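Local coordinates for uncharacterized protein (Ruminococcus gnavus, PDB 4QAN) that is of unknown function but has a cystatin-like fold, belongs to the NTF2-like superfamily as a divergent member, and probably binds a metal ion, at residues K3-V8 with K234-R239; V8-E13 with Y210-P215; M214-K219 with A240-T245; K219-A224 with D347-Q352; K323-L328 with Y340-Q345. All coordinates share one frame; numbering follows the deposited sequence. Where two conformers were deposited one is given.

Interaction 1: K3-V8 with K234-R239; sequences KEESEV and KGDLTR
The amino end of helix 237-242 is bonded by a carboxylate from far away in the chain: Glu5, on the N-terminal helix 2-6, lays it across the first turn, where backbone N-H groups have no helical acceptor. The carboxylate forks over two neighbouring amides. OE1 accepts from Arg239 N at 2.9 Å and OE2 from Thr238 N at 2.7 Å, each on the syn side, the Thr238 amide nearer the carboxylate plane and the Arg239 amide tilted 28° out of it. Thr238 adds a second donor to OE2, its OG1 lying 2.9 Å from Glu5 OE2 but coming from above that plane. A bend at chi2 (-76°) turns the Glu5 carboxylate toward these donors, and the partial positive charge of the helix start would probably stabilise its negative charge, though Asp236 OD1, 3.9 Å from Glu5 OE1, would work against this. That oxygen is hydrogen-bonded to Gly1 N, and Asp236, at the N-cap position, makes no capping bond itself. Val8 CG2 packs on Thr238 CG2 at 3.6 Å. With an alanine in place of Glu5, the amides of Thr238 and Arg239 would probably lose their acceptor. Gly235 ends the preceding helix 221-234 in a Schellman motif, so the contact sits at the corner between two successive helices, while Pro88 of helix 87-108 touches both Glu5 and Thr238.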
# COMPACT_ATOMS: atom_id res chain seq x y z
N LYS A 3 -19.48 9.20 1.43
CA LYS A 3 -19.35 10.57 0.93
C LYS A 3 -18.04 11.24 1.39
O LYS A 3 -17.33 11.84 0.57
CB LYS A 3 -20.54 11.41 1.38
CG LYS A 3 -20.55 12.85 0.87
CD LYS A 3 -21.34 13.76 1.79
CE LYS A 3 -21.64 15.09 1.13
NZ LYS A 3 -22.62 14.95 0.01
N GLU A 4 -17.74 11.14 2.69
CA GLU A 4 -16.55 11.78 3.30
C GLU A 4 -15.23 11.30 2.68
O GLU A 4 -14.27 12.07 2.57
CB GLU A 4 -16.51 11.56 4.83
CG GLU A 4 -17.44 12.45 5.65
CD GLU A 4 -18.91 12.10 5.52
OE1 GLU A 4 -19.24 10.98 5.09
OE2 GLU A 4 -19.76 12.96 5.87
N GLU A 5 -15.18 10.03 2.29
CA GLU A 5 -14.01 9.45 1.63
C GLU A 5 -13.96 9.82 0.14
O GLU A 5 -12.88 10.01 -0.43
CB GLU A 5 -14.03 7.92 1.76
CG GLU A 5 -13.92 7.42 3.19
CD GLU A 5 -12.52 7.52 3.74
OE1 GLU A 5 -12.15 8.62 4.24
OE2 GLU A 5 -11.79 6.49 3.68
N SER A 6 -15.14 9.91 -0.47
CA SER A 6 -15.26 10.23 -1.89
C SER A 6 -14.67 11.61 -2.27
O SER A 6 -13.89 11.71 -3.22
CB SER A 6 -16.74 10.15 -2.30
OG SER A 6 -16.94 10.53 -3.64
N GLU A 7 -15.03 12.65 -1.53
CA GLU A 7 -14.66 14.04 -1.90
C GLU A 7 -13.21 14.44 -1.56
O GLU A 7 -12.81 15.59 -1.79
CB GLU A 7 -15.67 15.04 -1.30
CG GLU A 7 -15.84 15.01 0.22
CD GLU A 7 -17.14 15.64 0.67
OE1 GLU A 7 -17.58 16.63 0.06
OE2 GLU A 7 -17.74 15.13 1.65
N VAL A 8 -12.44 13.51 -1.03
CA VAL A 8 -11.02 13.74 -0.76
C VAL A 8 -10.15 13.07 -1.82
O VAL A 8 -8.95 12.90 -1.62
CB VAL A 8 -10.64 13.30 0.67
CG1 VAL A 8 -11.49 14.04 1.69
CG2 VAL A 8 -10.78 11.80 0.87
N LYS A 234 -13.92 7.06 12.73
CA LYS A 234 -15.08 6.84 11.85
C LYS A 234 -14.82 5.90 10.68
O LYS A 234 -15.73 5.61 9.90
CB LYS A 234 -15.57 8.18 11.29
CG LYS A 234 -15.86 9.25 12.34
CD LYS A 234 -17.01 8.90 13.25
CE LYS A 234 -18.33 8.99 12.51
NZ LYS A 234 -19.42 9.34 13.44
N GLY A 235 -13.59 5.42 10.55
CA GLY A 235 -13.22 4.55 9.47
C GLY A 235 -13.04 5.27 8.14
O GLY A 235 -13.17 4.66 7.08
N ASP A 236 -12.74 6.57 8.20
CA ASP A 236 -12.54 7.37 6.99
C ASP A 236 -11.02 7.44 6.69
O ASP A 236 -10.42 8.51 6.73
CB ASP A 236 -13.15 8.79 7.16
CG ASP A 236 -14.69 8.82 6.99
OD1 ASP A 236 -15.26 7.84 6.47
OD2 ASP A 236 -15.33 9.83 7.36
N LEU A 237 -10.41 6.30 6.40
CA LEU A 237 -8.96 6.23 6.32
C LEU A 237 -8.40 6.94 5.09
O LEU A 237 -7.24 7.36 5.08
CB LEU A 237 -8.49 4.79 6.42
CG LEU A 237 -8.79 4.06 7.74
CD1 LEU A 237 -7.93 2.81 7.85
CD2 LEU A 237 -8.56 4.93 8.98
N THR A 238 -9.23 7.11 4.07
CA THR A 238 -8.82 7.92 2.94
C THR A 238 -8.64 9.38 3.31
O THR A 238 -7.69 10.00 2.88
CB THR A 238 -9.80 7.81 1.79
OG1 THR A 238 -9.95 6.43 1.50
CG2 THR A 238 -9.28 8.51 0.57
N ARG A 239 -9.55 9.91 4.11
CA ARG A 239 -9.46 11.26 4.61
C ARG A 239 -8.27 11.37 5.56
O ARG A 239 -7.54 12.38 5.57
CB ARG A 239 -10.78 11.61 5.30
CG ARG A 239 -10.91 13.04 5.73
CD ARG A 239 -12.35 13.34 6.19
NE ARG A 239 -12.38 14.46 7.13
CZ ARG A 239 -12.37 15.75 6.80
NH1 ARG A 239 -12.37 16.13 5.52
NH2 ARG A 239 -12.38 16.67 7.77
O HOH W 1 -14.07 14.40 3.53

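Interaction 2: V8-E13 with Y210-P215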
# COMPACT_ATOMS: atom_id res chain seq x y z
N VAL A 8 -12.44 13.51 -1.03
CA VAL A 8 -11.02 13.74 -0.76
C VAL A 8 -10.15 13.07 -1.82
O VAL A 8 -8.95 12.90 -1.62
CB VAL A 8 -10.64 13.30 0.67
CG1 VAL A 8 -11.49 14.04 1.69
CG2 VAL A 8 -10.78 11.80 0.87
N LEU A 9 -10.75 12.72 -2.95
CA LEU A 9 -10.07 12.07 -4.06
C LEU A 9 -9.67 13.04 -5.17
O LEU A 9 -10.46 13.87 -5.61
CB LEU A 9 -10.96 10.98 -4.67
CG LEU A 9 -11.27 9.76 -3.81
CD1 LEU A 9 -11.86 8.66 -4.68
CD2 LEU A 9 -10.03 9.26 -3.07
N ASN A 10 -8.43 12.88 -5.62
CA ASN A 10 -7.93 13.58 -6.78
C ASN A 10 -8.20 12.68 -7.97
O ASN A 10 -7.49 11.69 -8.19
CB ASN A 10 -6.43 13.83 -6.62
CG ASN A 10 -5.83 14.62 -7.75
OD1 ASN A 10 -6.47 14.87 -8.76
ND2 ASN A 10 -4.56 15.01 -7.60
N VAL A 11 -9.27 12.99 -8.70
CA VAL A 11 -9.58 12.26 -9.91
C VAL A 11 -8.64 12.83 -10.97
O VAL A 11 -8.96 13.80 -11.64
CB VAL A 11 -11.06 12.40 -10.33
CG1 VAL A 11 -11.38 11.43 -11.48
CG2 VAL A 11 -11.98 12.12 -9.15
N THR A 12 -7.46 12.24 -11.07
CA THR A 12 -6.40 12.75 -11.95
C THR A 12 -6.84 12.62 -13.41
O THR A 12 -7.81 11.92 -13.70
CB THR A 12 -5.10 11.95 -11.77
OG1 THR A 12 -5.29 10.61 -12.20
CG2 THR A 12 -4.66 11.94 -10.32
N GLU A 13 -6.12 13.28 -14.31
CA GLU A 13 -6.39 13.19 -15.75
C GLU A 13 -6.44 11.74 -16.23
O GLU A 13 -7.33 11.37 -17.00
CB GLU A 13 -5.34 13.97 -16.57
CG GLU A 13 -5.56 15.47 -16.60
CD GLU A 13 -4.36 16.24 -17.16
OE1 GLU A 13 -3.53 15.65 -17.89
OE2 GLU A 13 -4.26 17.46 -16.87
N TYR A 210 -7.21 2.27 -8.37
CA TYR A 210 -6.33 2.93 -7.40
C TYR A 210 -6.86 4.33 -7.13
O TYR A 210 -7.70 4.83 -7.87
CB TYR A 210 -4.90 2.97 -7.94
CG TYR A 210 -4.68 3.82 -9.18
CD1 TYR A 210 -4.93 3.32 -10.45
CD2 TYR A 210 -4.22 5.12 -9.08
CE1 TYR A 210 -4.73 4.10 -11.59
CE2 TYR A 210 -4.02 5.91 -10.20
CZ TYR A 210 -4.28 5.39 -11.45
OH TYR A 210 -4.07 6.17 -12.55
N PHE A 211 -6.36 4.99 -6.09
CA PHE A 211 -6.76 6.34 -5.79
C PHE A 211 -5.56 7.19 -5.38
O PHE A 211 -4.55 6.66 -4.89
CB PHE A 211 -7.81 6.34 -4.66
CG PHE A 211 -7.25 5.97 -3.33
CD1 PHE A 211 -7.18 4.65 -2.93
CD2 PHE A 211 -6.75 6.95 -2.48
CE1 PHE A 211 -6.64 4.31 -1.70
CE2 PHE A 211 -6.23 6.62 -1.25
CZ PHE A 211 -6.16 5.29 -0.86
N GLN A 212 -5.69 8.49 -5.63
CA GLN A 212 -4.71 9.50 -5.18
C GLN A 212 -5.51 10.51 -4.33
O GLN A 212 -6.41 11.17 -4.83
CB GLN A 212 -4.01 10.17 -6.40
CG GLN A 212 -2.68 10.86 -6.08
CD GLN A 212 -1.89 11.33 -7.32
OE1 GLN A 212 -1.48 10.53 -8.16
NE2 GLN A 212 -1.66 12.64 -7.42
N ALA A 213 -5.21 10.58 -3.04
CA ALA A 213 -5.94 11.50 -2.17
C ALA A 213 -5.49 12.93 -2.49
O ALA A 213 -4.39 13.13 -2.99
CB ALA A 213 -5.68 11.16 -0.72
N MSE A 214 -6.39 13.89 -2.25
CA MSE A 214 -6.06 15.30 -2.43
C MSE A 214 -5.60 15.86 -1.11
O MSE A 214 -5.89 15.30 -0.07
CB MSE A 214 -7.28 16.06 -2.93
CG MSE A 214 -8.29 16.34 -1.83
SE MSE A 214 -9.79 17.33 -2.60
CE MSE A 214 -10.64 17.76 -0.87
N PRO A 215 -4.87 16.99 -1.14
CA PRO A 215 -4.54 17.62 0.14
C PRO A 215 -5.79 18.14 0.86
O PRO A 215 -6.66 18.72 0.23
CB PRO A 215 -3.66 18.80 -0.28
CG PRO A 215 -3.04 18.35 -1.55
CD PRO A 215 -4.17 17.65 -2.25
O HOH W 2 -8.23 9.23 -6.79
O HOH W 3 -3.07 14.66 -5.10
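Val8 O receives the amide of Met214, a selenomethionine, in a nearly straight hydrogen bond of 2.8 Å from Met214 N, the donor standing above the carbonyl plane. The CA of Ala213 adds a CA-H...O contact to the same oxygen. Two residues along, the roles reverse: Asn10 N donates to Gln212 O at 2.8 Å, almost in line with the carbonyl bond. These two bonds bracket Leu9 and Ala213 and make a single beta bridge between two otherwise irregular loops, one following helix 2-6 and the other leading to helix 221-234. Past the bridge, Val11 centres an inverse gamma turn. Water takes over where direct bonding stops: one molecule donates to Asn10 O and accepts from Gln212 N, both at 2.9 Å, while another accepts from Asn10 ND2 and donates to Ala213 O. The Asn10 and Gln212 side chains run side by side. Asn10 CG lies opposite the backbone N (chi1 -177°), which carries ND2 toward the second water; ND2 also bonds to Ser249 O, and the Gln212 amide is held by Ser249 and Ser253. On the apolar flank, Leu9 CD2 rests 4.0 Å from Phe211 CB, the two side chains meeting at about a right angle.

Interaction 3: M214-K219 with A240-T245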
# COMPACT_ATOMS: atom_id res chain seq x y z
N MSE A 214 -6.39 13.89 -2.25
CA MSE A 214 -6.06 15.30 -2.43
C MSE A 214 -5.60 15.86 -1.11
O MSE A 214 -5.89 15.30 -0.07
CB MSE A 214 -7.28 16.06 -2.93
CG MSE A 214 -8.29 16.34 -1.83
SE MSE A 214 -9.79 17.33 -2.60
CE MSE A 214 -10.64 17.76 -0.87
N PRO A 215 -4.87 16.99 -1.14
CA PRO A 215 -4.54 17.62 0.14
C PRO A 215 -5.79 18.14 0.86
O PRO A 215 -6.66 18.72 0.23
CB PRO A 215 -3.66 18.80 -0.28
CG PRO A 215 -3.04 18.35 -1.55
CD PRO A 215 -4.17 17.65 -2.25
N ILE A 216 -5.89 17.89 2.17
CA ILE A 216 -6.83 18.63 3.02
C ILE A 216 -6.08 19.11 4.26
O ILE A 216 -5.10 18.48 4.68
CB ILE A 216 -8.06 17.81 3.46
CG1 ILE A 216 -7.66 16.60 4.29
CG2 ILE A 216 -8.88 17.37 2.25
CD1 ILE A 216 -8.84 15.78 4.78
N SER A 217 -6.55 20.21 4.82
CA SER A 217 -5.88 20.85 5.93
C SER A 217 -6.90 21.41 6.93
O SER A 217 -8.08 21.41 6.66
CB SER A 217 -5.01 21.98 5.39
OG SER A 217 -5.79 23.00 4.78
N GLU A 218 -6.42 21.88 8.07
CA GLU A 218 -7.25 22.59 9.05
C GLU A 218 -6.50 23.85 9.47
O GLU A 218 -5.30 23.97 9.22
CB GLU A 218 -7.50 21.70 10.27
CG GLU A 218 -8.26 20.41 9.99
CD GLU A 218 -9.68 20.61 9.48
OE1 GLU A 218 -10.20 21.75 9.50
OE2 GLU A 218 -10.30 19.63 9.04
N LYS A 219 -7.19 24.77 10.12
CA LYS A 219 -6.63 26.10 10.35
C LYS A 219 -5.63 26.17 11.47
O LYS A 219 -4.88 27.13 11.55
CB LYS A 219 -7.73 27.13 10.57
CG LYS A 219 -8.49 27.43 9.30
CD LYS A 219 -7.78 28.49 8.49
CE LYS A 219 -8.35 28.58 7.09
NZ LYS A 219 -7.44 29.41 6.27
N ALA A 240 -8.05 10.33 6.34
CA ALA A 240 -6.86 10.27 7.18
C ALA A 240 -5.58 10.43 6.34
O ALA A 240 -4.65 11.14 6.76
CB ALA A 240 -6.82 8.98 7.97
N LEU A 241 -5.54 9.80 5.17
CA LEU A 241 -4.34 9.91 4.33
C LEU A 241 -4.25 11.31 3.71
O LEU A 241 -3.16 11.90 3.68
CB LEU A 241 -4.35 8.87 3.23
CG LEU A 241 -4.29 7.42 3.70
CD1 LEU A 241 -4.65 6.50 2.55
CD2 LEU A 241 -2.93 7.05 4.29
N ALA A 242 -5.38 11.84 3.24
CA ALA A 242 -5.47 13.22 2.74
C ALA A 242 -4.81 14.28 3.64
O ALA A 242 -4.27 15.26 3.14
CB ALA A 242 -6.92 13.61 2.50
N PHE A 243 -4.88 14.11 4.96
CA PHE A 243 -4.25 15.07 5.91
C PHE A 243 -2.74 15.17 5.82
O PHE A 243 -2.14 16.15 6.28
CB PHE A 243 -4.66 14.77 7.37
CG PHE A 243 -6.02 15.29 7.74
CD1 PHE A 243 -6.29 16.65 7.71
CD2 PHE A 243 -7.04 14.42 8.10
CE1 PHE A 243 -7.55 17.14 8.03
CE2 PHE A 243 -8.30 14.90 8.44
CZ PHE A 243 -8.55 16.26 8.40
N ALA A 244 -2.10 14.14 5.26
CA ALA A 244 -0.65 14.19 5.03
C ALA A 244 -0.29 14.25 3.54
O ALA A 244 0.87 14.11 3.18
CB ALA A 244 0.01 12.99 5.67
N THR A 245 -1.27 14.47 2.68
CA THR A 245 -1.00 14.59 1.25
C THR A 245 -0.55 16.03 0.96
O THR A 245 -1.35 16.94 0.97
CB THR A 245 -2.25 14.22 0.45
OG1 THR A 245 -2.66 12.89 0.83
CG2 THR A 245 -1.98 14.27 -1.06
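Ile216 N donates to Ala242 O at 3.2 Å, on a carbonyl that also takes Thr245 N of the type I turn from Ala242 to Thr245, the two donors reaching the oxygen from opposite faces of its plane. The Ile216 side chain then carries the apolar part of the contact. Its CG1 packs against Ala242 CB at 3.6 Å, and CD1 sits almost over the centre of the Phe243 ring, 3.6 Å from the centroid and 10° off the normal, a CH-pi contact. With CG1 between the backbone N and the carbonyl carbon (chi1 62°) and CD1 extended beyond it, the branch reaches the ring face, while Glu218 OE2 approaches the ring edge in plane, 3.8 Å from Phe243 CE1. At the other end, Pro215 CB lies 3.2 Å from Thr245 O, and the Ala242 methyl faces Met214 O. Both Thr245 O and Ile216 O accept from Gln350 NE2, which ties this join to strand 349-353. The Phe243 ring also touches Gln227 and Phe228 of helix 221-234. The arrangement is an extended segment packed along the end of a short helix, joining the linker before helix 221-234 to the turn at the end of helix 237-242 in a cystatin-like, helix-on-sheet domain.

Interaction 4: K219-A224 with D347-Q352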
# COMPACT_ATOMS: atom_id res chain seq x y z
N LYS A 219 -7.19 24.77 10.12
CA LYS A 219 -6.63 26.10 10.35
C LYS A 219 -5.63 26.17 11.47
O LYS A 219 -4.88 27.13 11.55
CB LYS A 219 -7.73 27.13 10.57
CG LYS A 219 -8.49 27.43 9.30
CD LYS A 219 -7.78 28.49 8.49
CE LYS A 219 -8.35 28.58 7.09
NZ LYS A 219 -7.44 29.41 6.27
N THR A 220 -5.60 25.18 12.34
CA THR A 220 -4.56 25.14 13.37
C THR A 220 -3.92 23.77 13.32
O THR A 220 -4.53 22.82 12.84
CB THR A 220 -5.13 25.35 14.79
OG1 THR A 220 -5.85 24.19 15.19
CG2 THR A 220 -6.05 26.57 14.83
N PRO A 221 -2.68 23.66 13.82
CA PRO A 221 -2.03 22.35 13.82
C PRO A 221 -2.79 21.33 14.69
O PRO A 221 -3.01 20.20 14.26
CB PRO A 221 -0.61 22.64 14.32
CG PRO A 221 -0.67 23.97 14.99
CD PRO A 221 -1.79 24.72 14.34
N GLN A 222 -3.21 21.74 15.88
CA GLN A 222 -4.03 20.87 16.75
C GLN A 222 -5.28 20.31 16.04
O GLN A 222 -5.60 19.13 16.18
CB GLN A 222 -4.47 21.63 18.01
CG GLN A 222 -3.35 22.02 18.97
CD GLN A 222 -2.88 23.46 18.80
OE1 GLN A 222 -2.99 24.05 17.71
NE2 GLN A 222 -2.36 24.04 19.88
N ARG A 223 -5.98 21.15 15.28
CA ARG A 223 -7.21 20.73 14.63
C ARG A 223 -6.93 19.73 13.51
O ARG A 223 -7.75 18.84 13.23
CB ARG A 223 -7.99 21.94 14.12
CG ARG A 223 -9.39 21.59 13.63
CD ARG A 223 -10.13 22.82 13.18
NE ARG A 223 -10.19 23.85 14.22
CZ ARG A 223 -10.57 25.10 14.01
NH1 ARG A 223 -10.93 25.51 12.81
NH2 ARG A 223 -10.60 25.94 15.03
N ALA A 224 -5.77 19.84 12.89
CA ALA A 224 -5.36 18.85 11.89
C ALA A 224 -5.25 17.47 12.53
O ALA A 224 -5.76 16.49 11.99
CB ALA A 224 -4.03 19.24 11.26
N ASP A 347 -3.46 27.30 2.93
CA ASP A 347 -4.78 27.28 3.57
C ASP A 347 -4.63 27.08 5.08
O ASP A 347 -5.32 27.73 5.87
CB ASP A 347 -5.66 26.14 3.03
CG ASP A 347 -5.40 25.85 1.56
OD1 ASP A 347 -5.99 26.55 0.70
OD2 ASP A 347 -4.62 24.91 1.27
N GLY A 348 -3.74 26.18 5.47
CA GLY A 348 -3.58 25.81 6.86
C GLY A 348 -2.62 24.65 7.03
O GLY A 348 -1.75 24.43 6.18
N TRP A 349 -2.81 23.90 8.11
CA TRP A 349 -1.85 22.89 8.55
C TRP A 349 -2.19 21.48 8.12
O TRP A 349 -3.36 21.09 8.09
CB TRP A 349 -1.72 22.92 10.06
CG TRP A 349 -1.20 24.20 10.51
CD1 TRP A 349 -1.91 25.34 10.68
CD2 TRP A 349 0.15 24.50 10.85
NE1 TRP A 349 -1.09 26.34 11.10
CE2 TRP A 349 0.18 25.86 11.21
CE3 TRP A 349 1.34 23.76 10.87
CZ2 TRP A 349 1.36 26.50 11.61
CZ3 TRP A 349 2.50 24.38 11.26
CH2 TRP A 349 2.51 25.74 11.63
N GLN A 350 -1.13 20.73 7.82
CA GLN A 350 -1.20 19.30 7.48
C GLN A 350 -0.22 18.50 8.31
O GLN A 350 0.69 19.06 8.95
CB GLN A 350 -0.84 19.10 6.02
CG GLN A 350 -1.89 19.65 5.07
CD GLN A 350 -1.62 19.23 3.63
OE1 GLN A 350 -0.76 19.80 2.96
NE2 GLN A 350 -2.37 18.25 3.15
N ILE A 351 -0.38 17.19 8.27
CA ILE A 351 0.54 16.29 8.94
C ILE A 351 1.70 16.02 8.00
O ILE A 351 1.49 15.60 6.88
CB ILE A 351 -0.13 14.98 9.37
CG1 ILE A 351 -1.21 15.25 10.42
CG2 ILE A 351 0.90 14.00 9.92
CD1 ILE A 351 -2.13 14.06 10.70
N GLN A 352 2.93 16.30 8.44
CA GLN A 352 4.12 15.91 7.66
C GLN A 352 4.54 14.48 7.96
O GLN A 352 4.77 13.70 7.05
CB GLN A 352 5.27 16.87 7.91
CG GLN A 352 6.55 16.51 7.16
CD GLN A 352 7.58 17.61 7.26
OE1 GLN A 352 8.61 17.45 7.90
NE2 GLN A 352 7.31 18.75 6.64
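One face of the Trp349 indole is covered by Pro221, whose CD lies 3.6 Å from the centroid of the five-membered ring and 8° off its normal, while Lys219 O comes to the edge, 3.6 Å from Trp349 CD1. This CH-pi contact of proline on tryptophan sets the first turn of helix 221-234 against strand 349-353, part of the helix-on-sheet packing of a cystatin-like fold. The two side chains lie side by side and point the same way, and Pro221 CB lies 4.0 Å from Trp349 CD2, where the two rings of the indole are fused. Were Trp349 a serine, Pro221 would probably lose the flat surface it rests on, and a gap would be likely to open at the helix start. Further along the helix, Ala224 CB touches Trp349 O at 3.7 Å. The helix start has its own cap, Thr220 OG1 accepting from Arg223 N at 3.0 Å. In the sheet, Gln350 and Gln352 bond through their backbones to Cys343 and Thr341 of the neighbouring strand 334-344; the backbone of Trp349 bonds to Glu218. The Lys219 chain, bent at chi2 (-85°), runs to the loop before the strand, where NZ donates to Asp347 O at 2.7 Å, in the plane of that carbonyl.

Interaction 5: K323-L328 with Y340-Q345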
# COMPACT_ATOMS: atom_id res chain seq x y z
N LYS A 323 6.21 22.33 12.76
CA LYS A 323 6.07 22.23 14.20
C LYS A 323 5.79 20.81 14.69
O LYS A 323 5.05 20.06 14.06
CB LYS A 323 4.97 23.17 14.67
CG LYS A 323 5.27 24.62 14.33
CD LYS A 323 4.34 25.60 15.03
CE LYS A 323 4.74 27.03 14.68
NZ LYS A 323 6.03 27.45 15.28
N GLN A 324 6.40 20.46 15.82
CA GLN A 324 6.19 19.15 16.42
C GLN A 324 5.19 19.22 17.57
O GLN A 324 5.21 20.13 18.40
CB GLN A 324 7.51 18.58 16.92
CG GLN A 324 8.40 18.07 15.81
CD GLN A 324 9.74 17.59 16.33
OE1 GLN A 324 9.82 16.64 17.10
NE2 GLN A 324 10.80 18.24 15.89
N TYR A 325 4.32 18.22 17.60
CA TYR A 325 3.25 18.16 18.57
C TYR A 325 3.17 16.74 19.10
O TYR A 325 3.45 15.79 18.36
CB TYR A 325 1.92 18.58 17.90
CG TYR A 325 1.73 20.08 17.82
CD1 TYR A 325 2.29 20.83 16.78
CD2 TYR A 325 0.99 20.75 18.80
CE1 TYR A 325 2.13 22.21 16.73
CE2 TYR A 325 0.82 22.12 18.75
CZ TYR A 325 1.40 22.85 17.72
OH TYR A 325 1.22 24.22 17.69
N ALA A 326 2.77 16.60 20.36
CA ALA A 326 2.51 15.30 20.97
C ALA A 326 1.02 15.07 21.08
O ALA A 326 0.27 15.96 21.44
CB ALA A 326 3.14 15.23 22.35
N GLY A 327 0.58 13.86 20.74
CA GLY A 327 -0.80 13.44 20.93
C GLY A 327 -0.87 12.61 22.21
O GLY A 327 -0.05 11.71 22.41
N LEU A 328 -1.82 12.94 23.09
CA LEU A 328 -2.08 12.15 24.29
C LEU A 328 -3.45 11.51 24.12
O LEU A 328 -4.42 12.20 23.79
CB LEU A 328 -2.04 13.03 25.54
CG LEU A 328 -2.38 12.37 26.87
CD1 LEU A 328 -1.33 11.33 27.22
CD2 LEU A 328 -2.49 13.40 27.99
N TYR A 340 3.77 13.95 16.35
CA TYR A 340 3.43 14.47 15.03
C TYR A 340 4.41 15.56 14.64
O TYR A 340 4.95 16.26 15.49
CB TYR A 340 2.04 15.09 15.02
CG TYR A 340 0.90 14.13 15.21
CD1 TYR A 340 0.51 13.73 16.49
CD2 TYR A 340 0.21 13.64 14.13
CE1 TYR A 340 -0.53 12.86 16.67
CE2 TYR A 340 -0.83 12.76 14.29
CZ TYR A 340 -1.21 12.39 15.57
OH TYR A 340 -2.24 11.51 15.73
N THR A 341 4.65 15.67 13.34
CA THR A 341 5.38 16.81 12.79
C THR A 341 4.40 17.38 11.79
O THR A 341 3.92 16.65 10.92
CB THR A 341 6.71 16.42 12.11
OG1 THR A 341 7.59 15.82 13.06
CG2 THR A 341 7.39 17.63 11.51
N LEU A 342 4.07 18.66 11.94
CA LEU A 342 3.06 19.32 11.11
C LEU A 342 3.66 20.45 10.29
O LEU A 342 4.61 21.12 10.75
CB LEU A 342 1.96 19.88 11.99
CG LEU A 342 1.28 18.77 12.81
CD1 LEU A 342 1.05 19.24 14.24
CD2 LEU A 342 -0.02 18.35 12.14
N CYS A 343 3.12 20.64 9.08
CA CYS A 343 3.59 21.67 8.16
C CYS A 343 2.45 22.59 7.71
O CYS A 343 1.33 22.15 7.42
CB CYS A 343 4.31 21.07 6.95
SG CYS A 343 3.28 19.94 5.98
N ARG A 344 2.79 23.88 7.63
CA ARG A 344 1.86 24.95 7.31
C ARG A 344 1.86 25.15 5.82
O ARG A 344 2.86 25.51 5.25
CB ARG A 344 2.34 26.24 8.01
CG ARG A 344 1.47 27.49 7.91
CD ARG A 344 2.11 28.58 8.76
NE ARG A 344 1.53 29.92 8.60
CZ ARG A 344 0.42 30.37 9.19
NH1 ARG A 344 -0.31 29.59 9.98
NH2 ARG A 344 0.02 31.61 8.96
N GLN A 345 0.72 24.89 5.19
CA GLN A 345 0.52 25.19 3.78
C GLN A 345 -0.16 26.55 3.70
O GLN A 345 -0.27 27.26 4.71
CB GLN A 345 -0.36 24.13 3.14
CG GLN A 345 0.07 22.70 3.45
CD GLN A 345 1.42 22.31 2.86
OE1 GLN A 345 2.04 21.35 3.30
NE2 GLN A 345 1.86 23.05 1.85
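Leu342 runs from CB, 3.7 Å from Lys323 O, through CG, 4.2 Å from the same oxygen, to a methyl that meets an aromatic ring: CD1 lies 3.7 Å from Tyr325 CG. The leucine and tyrosine side chains cross at about a right angle. Leu342 CG stands opposite the carbonyl carbon (chi1 -60°), which brings the branch across to the tyrosine. Beneath them the backbones pair as neighbouring antiparallel strands of the hairpin 322-331 and 334-344. Lys323 and Leu342 form one hydrogen-bonded pair, with Leu342 N to Lys323 O at 2.7 Å; Tyr325 and Tyr340 form the next, with Tyr340 N to Tyr325 O also at 2.7 Å. Between them lies the non-hydrogen-bonded pair Gln324 and Thr341, whose side chains share the other face and touch from Gln324 CG to Thr341 OG1 at 3.6 Å. Their polar ends have partners beyond the hairpin, Gln324 OE1 taking Ala358 N and Thr341 OG1 bonding to Ser355 O. Pro221 of helix 221-234 covers both Tyr325 and Leu342. The chemistry thus divides by face: around Tyr325 and Leu342 it is largely aromatic and aliphatic, though the Tyr340 hydroxyl there bonds to Tyr329 OH, whereas the Gln324 and Thr341 side anchors the loop after strand 349-353, which leads to Ser360, about 9 Å from Gln324 between side chains and seen to bind magnesium, although no ion is bound to this chain here.

Interactions 1 to 4 run as a chain of contacts through the N-terminal segment, the linker before helix 221-234, the two helices that follow and strand 349-353. Interactions 1 and 2 share Val8, 2 and 3 share Met214 and Pro215, and 3 and 4 share Lys219. Interaction 5, the most buried, lies within the C-terminal sheet and meets interaction 4 through neighbouring strands, whereas the other four are partly buried. Chemistry follows place: a carboxylate holds helix amides in interaction 1, backbone and water bonds join loops in interaction 2, CH-pi packing marks 3 and 4, and regular strand pairing dominates 5. Interactions 1 and 3 both use helix 237-242.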